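Local coordinates for bacteriophage virulence determinant (Salmonella enterica subsp. enterica serovar Typhimurium str. 14028S, PDB 6GGR), which binds zinc and is a phage-encoded virulence factor of the PipA family, probably acting as a zinc metalloprotease, at residues R89-Y94 / Q167-L172; S85-R90 / V188-I193; R71-R76 / L135-T140; S75-D80 / S163-V168. All coordinates share one frame; numbering follows the deposited sequence.

After three short N-terminal helices the chain forms helix 64-84, then helix 86-100. Both wait for partners that come much later. Contact 3 closes the first loop, when the chain after strand 132-135 returns to helix 64-84. Contact 4 starts from the same stretch and closes later, on helix 160-173. Contact 1 ends on that helix as well, but starts from helix 86-100. Contact 2 closes last, with helix 186-197, and contact 1 nests within it. Contacts 1 and 2 cross contact 3, and contact 2 crosses contact 4. Contacts 1 and 4 pack helices 86-100 and 64-84 on helix 160-173, contact 2 ties in helix 186-197, and contact 3 the end of the sheet.

Contact 1: residues R89-Y94 / Q167-L172; sequences RRLMNY and QVVHAL. Unlike the reference sequence in segment 167-172: Q167 (reference Glu).
L91 and L172 meet at the centre of a helix-helix contact. The second helix, 160-173, carries the HExxH-type zinc motif, H166 to H170. In this chain Q167 holds the Glu position. CB of L91 lies 4.3 Å from CD1 of L172. The other branch of L172, CD2, meets M92 SD at 4.0 Å. M92 reaches it because CG stands anti to the backbone N (chi1 -179°) and the chain then bends at chi2 (66°). The thioether and the leucine cross obliquely. L91 also touches one turn back along the second helix, with CD1 4.3 Å from V169 CG2. One water bridges the backbones. It donates to L91 O at 3.0 Å and to L172 O at 2.7 Å. The water thus links a carbonyl within helix 86-100 to one near the C-terminal end of helix 160-173.

The two short helical segments run at 44° to each other, with their axes 9.8 Å apart at closest approach. Among the neighbouring helices, Y190 of helix 186-197 packs on L91, and L45 and Y48 of helix 45-49 pack on M92.

The contact packs helix 86-100 on one side of the helix that carries zinc ligands. H170 is a zinc ligand observed crystallographically in this protein, together with H166 and D177. No zinc is bound to this chain. Here H170 ND1 hydrogen-bonds to L175 O, and H170 NE2 to D177 OD2.

Contact 2: residues S85-R90 / V188-I193; sequences SGTFRR and VEYTNI
T87 and I193 mark the nearest backbone approach, with CA atoms 7.3 Å apart. This is helix-helix packing between the first turn of helix 86-100 and helix 186-197. The segments run more antiparallel than parallel, at 134°, and their axes approach to 9.9 Å. S85 sits at the N-cap of the first helix, where the chain leaves helix 64-84. Its OG accepts from F88 N, although the modelled place of OG is less sure.

T87 carries the contact with both branches. OG1 lies 3.5 Å from I193 CG2, and the two side chains meet at about a right angle. CG2 stands anti to the backbone N and lies 3.9 Å from Y190 CD1. The T87 hydroxyl has its polar partner further along the second helix, at E197 OE2.

The ring of Y190 comes nearer the first helix than its CB does. R90 meets that ring at its edge, near the ring plane. The two are drawn to a common acid on helix 24-30: D30 OD1 hydrogen-bonds to Y190 OH and forms a salt bridge with R90 NH1. R90 NH1 also bonds to A33 O. The other terminal nitrogen, R90 NH2, lies 4.3 Å from Y190 CE1.

Contact 3: residues R71-R76 / L135-T140; sequences REVLSR and LNLDDT
V73 and L137 meet through apolar branches, as do L74 and L135. These two pairs make the whole contact between helix 64-84 and the chain leaving strand 132-135. CD2 of L137 sits against both methyls of V73, 3.8 Å from CG2 and 4.0 Å from CG1. Here the side chains slide past each other in opposite directions. Further in, CD1 of L135 touches L74 CD2 at 3.9 Å and L74 CD1 at 4.1 Å. L74 has CG anti to the backbone N (chi1 177°), and it meets L135 at about a right angle.

The hydrogen bonds lie within the loop. N136 OD1 accepts from D138 N at 2.8 Å, in the carbonyl plane and on a lone pair. T140 OG1 donates to L137 O at 2.7 Å. N136 ND2 is held by E113 O. These bonds are consistent with a well-defined turn around L137.

Charged groups stay at the margins. On the helix, R76 NE pairs with E72 OE2, but the pair is long and weak. In the loop, D139 OD2 bonds to S163 OG of the zinc-site helix. D139 OD1 forms a salt bridge with a basic side chain of another protein chain.

F164 packs on V73 and L74, and Q167 on L135. In this arrangement a helix packs on the chain leaving strand 132-135, with L135 before and L137 within an Asx turn headed by N136.

Contact 4: residues S75-D80 / S163-V168; sequences SRILED and SFIHQV. Unlike the reference sequence in segment 163-168: Q167 (reference Glu).
I77 enters between F164 and I165, and L78 reaches V168 one turn further on. The two helical segments cross at -75°, with axes 10.5 Å apart.

S163 faces elsewhere. Its OG bonds to D159 O and to a basic side chain of another protein chain. F164 comes next and takes the tip of I77. CD1 of I77 lies 3.8 Å from F164 CD2 and 3.9 Å from F164 CG, and the side chains meet at about a right angle. The extended chi2 of I77 (168°) carries CD1 to the ring. I165 receives the other branch: its CD1 is 3.5 Å from I77 CG2, a tight methyl contact. The bend at chi2 (-59°) brings CD1 of I165 against I77 CG2.

H166 is one of the zinc ligands. It lies on the far side of the helix, and its ring meets that of H170 with the planes at about 65°. V168 closes the contact, with CG1 4.2 Å from L78 CD2.

Neighbouring elements extend this core. F88 of helix 86-100 touches L78 and V168, and L195 of helix 186-197 packs on I165. N136, just after strand 132-135, packs its O on F164 CE1.

Contact 1: residues R89-Y94 / Q167-L172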
# COMPACT_ATOMS: atom_id res chain seq x y z
N ARG B 89 24.17 7.28 -5.15
CA ARG B 89 25.05 8.28 -4.56
C ARG B 89 24.58 9.69 -4.87
O ARG B 89 24.73 10.59 -4.03
CB ARG B 89 26.49 8.07 -5.05
CG ARG B 89 27.18 6.84 -4.47
CD ARG B 89 28.70 6.86 -4.66
NE ARG B 89 29.11 6.68 -6.06
CZ ARG B 89 29.26 5.50 -6.66
NH1 ARG B 89 29.01 4.38 -6.00
NH2 ARG B 89 29.64 5.45 -7.93
N ARG B 90 23.98 9.91 -6.04
CA ARG B 90 23.48 11.23 -6.40
C ARG B 90 22.30 11.63 -5.52
O ARG B 90 22.28 12.73 -4.95
CB ARG B 90 23.08 11.26 -7.87
CG ARG B 90 24.24 11.12 -8.84
CD ARG B 90 23.87 11.56 -10.26
NE ARG B 90 22.96 10.62 -10.92
CZ ARG B 90 21.64 10.75 -11.00
NH1 ARG B 90 21.03 11.79 -10.44
NH2 ARG B 90 20.92 9.83 -11.63
N LEU B 91 21.31 10.75 -5.40
CA LEU B 91 20.16 11.05 -4.56
C LEU B 91 20.59 11.26 -3.12
O LEU B 91 20.20 12.25 -2.49
CB LEU B 91 19.13 9.92 -4.68
CG LEU B 91 18.71 9.58 -6.11
CD1 LEU B 91 17.66 8.47 -6.11
CD2 LEU B 91 18.18 10.80 -6.84
N MET B 92 21.41 10.36 -2.59
CA MET B 92 21.85 10.46 -1.20
C MET B 92 22.67 11.72 -0.97
O MET B 92 22.44 12.46 -0.01
CB MET B 92 22.65 9.22 -0.81
CG MET B 92 23.12 9.21 0.63
SD MET B 92 21.74 9.11 1.79
CE MET B 92 22.50 9.76 3.27
N ASN B 93 23.66 11.96 -1.84
CA ASN B 93 24.51 13.14 -1.68
C ASN B 93 23.68 14.41 -1.67
O ASN B 93 23.80 15.24 -0.76
CB ASN B 93 25.55 13.20 -2.81
CG ASN B 93 26.69 12.22 -2.61
OD1 ASN B 93 26.94 11.75 -1.50
ND2 ASN B 93 27.42 11.94 -3.69
N TYR B 94 22.83 14.60 -2.69
CA TYR B 94 21.96 15.76 -2.73
C TYR B 94 21.16 15.88 -1.43
O TYR B 94 21.18 16.92 -0.77
CB TYR B 94 21.04 15.67 -3.94
CG TYR B 94 20.21 16.91 -4.26
CD1 TYR B 94 20.04 17.95 -3.36
CD2 TYR B 94 19.59 17.02 -5.49
CE1 TYR B 94 19.28 19.05 -3.69
CE2 TYR B 94 18.85 18.10 -5.81
CZ TYR B 94 18.69 19.12 -4.92
OH TYR B 94 17.92 20.21 -5.26
N GLN B 167 11.24 2.85 -0.78
CA GLN B 167 10.81 3.79 0.25
C GLN B 167 11.87 4.85 0.51
O GLN B 167 11.55 6.02 0.72
CB GLN B 167 10.48 3.05 1.54
CG GLN B 167 9.37 2.03 1.42
CD GLN B 167 8.09 2.62 0.86
OE1 GLN B 167 7.82 3.81 1.00
NE2 GLN B 167 7.29 1.78 0.22
N VAL B 168 13.15 4.46 0.49
CA VAL B 168 14.22 5.43 0.70
C VAL B 168 14.25 6.43 -0.44
O VAL B 168 14.46 7.63 -0.23
CB VAL B 168 15.57 4.70 0.87
CG1 VAL B 168 16.74 5.69 0.81
CG2 VAL B 168 15.60 3.94 2.18
N VAL B 169 14.04 5.97 -1.67
CA VAL B 169 14.04 6.88 -2.81
C VAL B 169 12.97 7.95 -2.63
O VAL B 169 13.18 9.12 -2.96
CB VAL B 169 13.86 6.11 -4.13
CG1 VAL B 169 13.46 7.04 -5.27
CG2 VAL B 169 15.16 5.39 -4.48
N HIS B 170 11.80 7.56 -2.11
CA HIS B 170 10.77 8.54 -1.78
C HIS B 170 11.33 9.61 -0.86
O HIS B 170 11.11 10.81 -1.07
CB HIS B 170 9.57 7.85 -1.13
CG HIS B 170 8.57 7.30 -2.09
ND1 HIS B 170 7.84 8.10 -2.95
CD2 HIS B 170 8.14 6.03 -2.31
CE1 HIS B 170 7.03 7.35 -3.67
NE2 HIS B 170 7.19 6.09 -3.30
N ALA B 171 12.06 9.19 0.17
CA ALA B 171 12.52 10.11 1.21
C ALA B 171 13.67 11.00 0.75
O ALA B 171 13.85 12.10 1.28
CB ALA B 171 12.93 9.33 2.45
N LEU B 172 14.46 10.55 -0.23
CA LEU B 172 15.58 11.35 -0.71
C LEU B 172 15.20 12.29 -1.85
O LEU B 172 15.92 13.27 -2.09
CB LEU B 172 16.72 10.43 -1.18
CG LEU B 172 17.25 9.44 -0.14
CD1 LEU B 172 18.19 8.45 -0.79
CD2 LEU B 172 17.93 10.18 1.01
O HOH W 1 17.88 13.42 -3.95

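Contact 2: residues S85-R90 / V188-I193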
# COMPACT_ATOMS: atom_id res chain seq x y z
N SER B 85 26.17 1.86 -6.39
CA SER B 85 25.37 2.62 -7.32
C SER B 85 25.66 4.09 -7.37
O SER B 85 25.42 4.79 -6.46
CB SER B 85 23.86 2.46 -7.02
OG SER B 85 23.07 3.18 -7.86
N GLY B 86 26.14 4.56 -8.49
CA GLY B 86 26.36 5.98 -8.65
C GLY B 86 25.08 6.78 -8.72
O GLY B 86 25.04 7.94 -8.30
N THR B 87 24.01 6.18 -9.25
CA THR B 87 22.72 6.84 -9.25
C THR B 87 22.24 7.09 -7.82
O THR B 87 21.76 8.18 -7.50
CB THR B 87 21.69 6.01 -10.02
OG1 THR B 87 22.06 5.98 -11.41
CG2 THR B 87 20.28 6.60 -9.89
N PHE B 88 22.39 6.09 -6.95
CA PHE B 88 21.98 6.26 -5.55
C PHE B 88 22.87 7.27 -4.83
O PHE B 88 22.39 8.02 -3.98
CB PHE B 88 22.00 4.92 -4.83
CG PHE B 88 21.67 5.02 -3.37
CD1 PHE B 88 20.36 4.95 -2.94
CD2 PHE B 88 22.67 5.19 -2.44
CE1 PHE B 88 20.06 5.04 -1.60
CE2 PHE B 88 22.37 5.29 -1.09
CZ PHE B 88 21.07 5.21 -0.67
N ARG B 89 24.17 7.28 -5.15
CA ARG B 89 25.05 8.28 -4.56
C ARG B 89 24.58 9.69 -4.87
O ARG B 89 24.73 10.59 -4.03
CB ARG B 89 26.49 8.07 -5.05
CG ARG B 89 27.18 6.84 -4.47
CD ARG B 89 28.70 6.86 -4.66
NE ARG B 89 29.11 6.68 -6.06
CZ ARG B 89 29.26 5.50 -6.66
NH1 ARG B 89 29.01 4.38 -6.00
NH2 ARG B 89 29.64 5.45 -7.93
N ARG B 90 23.98 9.91 -6.04
CA ARG B 90 23.48 11.23 -6.40
C ARG B 90 22.30 11.63 -5.52
O ARG B 90 22.28 12.73 -4.95
CB ARG B 90 23.08 11.26 -7.87
CG ARG B 90 24.24 11.12 -8.84
CD ARG B 90 23.87 11.56 -10.26
NE ARG B 90 22.96 10.62 -10.92
CZ ARG B 90 21.64 10.75 -11.00
NH1 ARG B 90 21.03 11.79 -10.44
NH2 ARG B 90 20.92 9.83 -11.63
N VAL B 188 9.92 4.41 -9.11
CA VAL B 188 10.14 3.09 -9.70
C VAL B 188 11.37 3.12 -10.60
O VAL B 188 12.24 2.25 -10.52
CB VAL B 188 8.88 2.63 -10.46
CG1 VAL B 188 9.17 1.38 -11.28
CG2 VAL B 188 7.73 2.37 -9.48
N GLU B 189 11.46 4.12 -11.47
CA GLU B 189 12.57 4.16 -12.41
C GLU B 189 13.90 4.28 -11.68
O GLU B 189 14.85 3.55 -11.98
CB GLU B 189 12.38 5.31 -13.41
CG GLU B 189 11.16 5.12 -14.31
CD GLU B 189 11.33 5.71 -15.69
OE1 GLU B 189 12.32 6.42 -15.93
OE2 GLU B 189 10.45 5.45 -16.55
N TYR B 190 13.98 5.19 -10.71
CA TYR B 190 15.17 5.27 -9.86
C TYR B 190 15.47 3.93 -9.22
O TYR B 190 16.61 3.46 -9.24
CB TYR B 190 14.96 6.33 -8.77
CG TYR B 190 15.38 7.74 -9.13
CD1 TYR B 190 16.59 7.99 -9.77
CD2 TYR B 190 14.58 8.82 -8.80
CE1 TYR B 190 16.98 9.28 -10.08
CE2 TYR B 190 14.95 10.12 -9.11
CZ TYR B 190 16.15 10.34 -9.75
OH TYR B 190 16.53 11.63 -10.07
N THR B 191 14.45 3.30 -8.62
CA THR B 191 14.67 2.02 -7.95
C THR B 191 15.17 0.97 -8.92
O THR B 191 16.11 0.23 -8.61
CB THR B 191 13.37 1.57 -7.26
OG1 THR B 191 12.96 2.57 -6.31
CG2 THR B 191 13.56 0.26 -6.53
N ASN B 192 14.58 0.90 -10.12
CA ASN B 192 15.05 -0.06 -11.12
C ASN B 192 16.53 0.15 -11.42
O ASN B 192 17.30 -0.81 -11.50
CB ASN B 192 14.24 0.07 -12.41
CG ASN B 192 12.84 -0.52 -12.30
OD1 ASN B 192 12.53 -1.25 -11.36
ND2 ASN B 192 12.00 -0.21 -13.27
N ILE B 193 16.94 1.40 -11.62
CA ILE B 193 18.32 1.70 -12.02
C ILE B 193 19.29 1.39 -10.89
O ILE B 193 20.35 0.79 -11.10
CB ILE B 193 18.44 3.17 -12.46
CG1 ILE B 193 17.55 3.43 -13.68
CG2 ILE B 193 19.90 3.52 -12.76
CD1 ILE B 193 17.35 4.90 -13.99

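Contact 3: residues R71-R76 / L135-T140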
# COMPACT_ATOMS: atom_id res chain seq x y z
N ARG B 71 16.66 -1.43 11.40
CA ARG B 71 17.75 -0.49 11.19
C ARG B 71 19.02 -1.20 10.75
O ARG B 71 19.75 -0.71 9.88
CB ARG B 71 18.02 0.32 12.46
CG ARG B 71 18.83 1.58 12.19
CD ARG B 71 19.55 2.10 13.43
NE ARG B 71 20.32 3.30 13.13
CZ ARG B 71 21.58 3.30 12.70
NH1 ARG B 71 22.24 2.16 12.52
NH2 ARG B 71 22.18 4.45 12.44
N GLU B 72 19.32 -2.35 11.36
CA GLU B 72 20.48 -3.14 10.95
C GLU B 72 20.39 -3.50 9.47
O GLU B 72 21.36 -3.34 8.72
CB GLU B 72 20.59 -4.39 11.81
CG GLU B 72 21.85 -5.21 11.58
CD GLU B 72 21.66 -6.31 10.55
OE1 GLU B 72 20.56 -6.90 10.49
OE2 GLU B 72 22.61 -6.59 9.79
N VAL B 73 19.23 -3.98 9.03
CA VAL B 73 19.03 -4.32 7.62
C VAL B 73 19.12 -3.07 6.76
O VAL B 73 19.77 -3.06 5.70
CB VAL B 73 17.69 -5.05 7.43
CG1 VAL B 73 17.39 -5.26 5.94
CG2 VAL B 73 17.71 -6.38 8.16
N LEU B 74 18.47 -1.99 7.19
CA LEU B 74 18.50 -0.75 6.43
C LEU B 74 19.93 -0.25 6.26
O LEU B 74 20.31 0.24 5.19
CB LEU B 74 17.64 0.32 7.11
CG LEU B 74 17.64 1.70 6.45
CD1 LEU B 74 17.22 1.63 5.00
CD2 LEU B 74 16.73 2.65 7.21
N SER B 75 20.75 -0.38 7.30
CA SER B 75 22.13 0.10 7.23
C SER B 75 22.93 -0.69 6.20
O SER B 75 23.70 -0.10 5.43
CB SER B 75 22.78 0.01 8.61
OG SER B 75 24.13 0.44 8.57
N ARG B 76 22.78 -2.02 6.18
CA ARG B 76 23.47 -2.82 5.18
C ARG B 76 23.09 -2.39 3.78
O ARG B 76 23.96 -2.18 2.92
CB ARG B 76 23.14 -4.31 5.38
CG ARG B 76 23.51 -4.88 6.73
CD ARG B 76 23.30 -6.39 6.75
NE ARG B 76 21.92 -6.77 6.45
CZ ARG B 76 21.45 -7.05 5.24
NH1 ARG B 76 22.25 -7.00 4.18
NH2 ARG B 76 20.18 -7.39 5.08
N LEU B 135 9.20 0.73 7.39
CA LEU B 135 9.82 -0.45 6.81
C LEU B 135 9.51 -1.65 7.70
O LEU B 135 9.32 -1.51 8.91
CB LEU B 135 11.33 -0.29 6.67
CG LEU B 135 11.81 0.94 5.90
CD1 LEU B 135 13.31 1.14 6.08
CD2 LEU B 135 11.46 0.83 4.42
N ASN B 136 9.48 -2.84 7.09
CA ASN B 136 9.28 -4.08 7.82
C ASN B 136 10.02 -5.20 7.11
O ASN B 136 10.42 -5.07 5.95
CB ASN B 136 7.79 -4.42 7.95
CG ASN B 136 7.16 -4.77 6.61
OD1 ASN B 136 7.37 -5.86 6.07
ND2 ASN B 136 6.39 -3.84 6.06
N LEU B 137 10.19 -6.31 7.82
CA LEU B 137 10.87 -7.49 7.30
C LEU B 137 9.90 -8.62 7.00
O LEU B 137 10.27 -9.79 7.05
CB LEU B 137 11.95 -7.95 8.28
CG LEU B 137 13.07 -6.93 8.51
CD1 LEU B 137 13.79 -7.20 9.82
CD2 LEU B 137 14.05 -6.94 7.35
N ASP B 138 8.64 -8.28 6.70
CA ASP B 138 7.65 -9.29 6.38
C ASP B 138 7.86 -9.90 5.00
O ASP B 138 7.31 -10.97 4.71
CB ASP B 138 6.24 -8.70 6.48
CG ASP B 138 5.97 -8.05 7.82
OD1 ASP B 138 6.69 -8.38 8.80
OD2 ASP B 138 5.05 -7.22 7.91
N ASP B 139 8.64 -9.24 4.13
CA ASP B 139 8.98 -9.83 2.84
C ASP B 139 9.67 -11.18 3.00
O ASP B 139 9.67 -11.97 2.05
CB ASP B 139 9.89 -8.88 2.05
CG ASP B 139 9.13 -7.71 1.46
OD1 ASP B 139 7.90 -7.65 1.63
OD2 ASP B 139 9.78 -6.85 0.82
N THR B 140 10.27 -11.44 4.16
CA THR B 140 10.89 -12.72 4.47
C THR B 140 10.03 -13.57 5.39
O THR B 140 10.52 -14.55 5.96
CB THR B 140 12.27 -12.49 5.10
OG1 THR B 140 12.16 -11.56 6.18
CG2 THR B 140 13.25 -11.96 4.07

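Contact 4: residues S75-D80 / S163-V168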
# COMPACT_ATOMS: atom_id res chain seq x y z
N SER B 75 20.75 -0.38 7.30
CA SER B 75 22.13 0.10 7.23
C SER B 75 22.93 -0.69 6.20
O SER B 75 23.70 -0.10 5.43
CB SER B 75 22.78 0.01 8.61
OG SER B 75 24.13 0.44 8.57
N ARG B 76 22.78 -2.02 6.18
CA ARG B 76 23.47 -2.82 5.18
C ARG B 76 23.09 -2.39 3.78
O ARG B 76 23.96 -2.18 2.92
CB ARG B 76 23.14 -4.31 5.38
CG ARG B 76 23.51 -4.88 6.73
CD ARG B 76 23.30 -6.39 6.75
NE ARG B 76 21.92 -6.77 6.45
CZ ARG B 76 21.45 -7.05 5.24
NH1 ARG B 76 22.25 -7.00 4.18
NH2 ARG B 76 20.18 -7.39 5.08
N ILE B 77 21.79 -2.25 3.52
CA ILE B 77 21.31 -1.93 2.18
C ILE B 77 21.79 -0.55 1.75
O ILE B 77 22.22 -0.35 0.61
CB ILE B 77 19.78 -2.06 2.13
CG1 ILE B 77 19.39 -3.54 2.23
CG2 ILE B 77 19.20 -1.43 0.86
CD1 ILE B 77 17.92 -3.79 2.48
N LEU B 78 21.71 0.43 2.66
CA LEU B 78 22.24 1.76 2.36
C LEU B 78 23.72 1.69 2.01
O LEU B 78 24.17 2.31 1.05
CB LEU B 78 22.02 2.69 3.56
CG LEU B 78 20.58 3.12 3.85
CD1 LEU B 78 20.51 3.77 5.22
CD2 LEU B 78 20.07 4.06 2.78
N GLU B 79 24.48 0.94 2.81
CA GLU B 79 25.91 0.80 2.56
C GLU B 79 26.18 0.19 1.19
O GLU B 79 27.00 0.70 0.42
CB GLU B 79 26.54 -0.04 3.67
CG GLU B 79 28.00 -0.39 3.48
CD GLU B 79 28.59 -1.07 4.70
OE1 GLU B 79 27.82 -1.63 5.51
OE2 GLU B 79 29.83 -1.03 4.87
N ASP B 80 25.49 -0.91 0.86
CA ASP B 80 25.69 -1.55 -0.43
C ASP B 80 25.28 -0.63 -1.58
O ASP B 80 25.98 -0.55 -2.59
CB ASP B 80 24.89 -2.85 -0.51
CG ASP B 80 25.49 -3.96 0.33
OD1 ASP B 80 26.71 -3.90 0.61
OD2 ASP B 80 24.75 -4.89 0.71
N SER B 163 12.04 -3.12 -1.82
CA SER B 163 11.10 -2.39 -0.98
C SER B 163 11.81 -1.31 -0.18
O SER B 163 11.32 -0.17 -0.08
CB SER B 163 10.37 -3.35 -0.05
OG SER B 163 9.75 -4.40 -0.77
N PHE B 164 12.96 -1.64 0.40
CA PHE B 164 13.72 -0.66 1.17
C PHE B 164 14.17 0.50 0.30
O PHE B 164 14.02 1.67 0.66
CB PHE B 164 14.92 -1.33 1.84
CG PHE B 164 14.60 -1.95 3.18
CD1 PHE B 164 13.53 -2.81 3.33
CD2 PHE B 164 15.40 -1.67 4.28
CE1 PHE B 164 13.25 -3.38 4.56
CE2 PHE B 164 15.12 -2.23 5.51
CZ PHE B 164 14.05 -3.09 5.65
N ILE B 165 14.74 0.19 -0.87
CA ILE B 165 15.24 1.24 -1.76
C ILE B 165 14.09 2.10 -2.27
O ILE B 165 14.20 3.33 -2.37
CB ILE B 165 16.04 0.62 -2.92
CG1 ILE B 165 17.30 -0.07 -2.39
CG2 ILE B 165 16.39 1.68 -3.97
CD1 ILE B 165 18.26 0.85 -1.64
N HIS B 166 12.96 1.47 -2.60
CA HIS B 166 11.80 2.22 -3.07
C HIS B 166 11.37 3.26 -2.05
O HIS B 166 11.14 4.43 -2.38
CB HIS B 166 10.66 1.26 -3.39
CG HIS B 166 9.46 1.93 -4.00
ND1 HIS B 166 9.16 1.84 -5.34
CD2 HIS B 166 8.51 2.72 -3.45
CE1 HIS B 166 8.06 2.53 -5.59
NE2 HIS B 166 7.64 3.08 -4.46
N GLN B 167 11.24 2.85 -0.78
CA GLN B 167 10.81 3.79 0.25
C GLN B 167 11.87 4.85 0.51
O GLN B 167 11.55 6.02 0.72
CB GLN B 167 10.48 3.05 1.54
CG GLN B 167 9.37 2.03 1.42
CD GLN B 167 8.09 2.62 0.86
OE1 GLN B 167 7.82 3.81 1.00
NE2 GLN B 167 7.29 1.78 0.22
N VAL B 168 13.15 4.46 0.49
CA VAL B 168 14.22 5.43 0.70
C VAL B 168 14.25 6.43 -0.44
O VAL B 168 14.46 7.63 -0.23
CB VAL B 168 15.57 4.70 0.87
CG1 VAL B 168 16.74 5.69 0.81
CG2 VAL B 168 15.60 3.94 2.18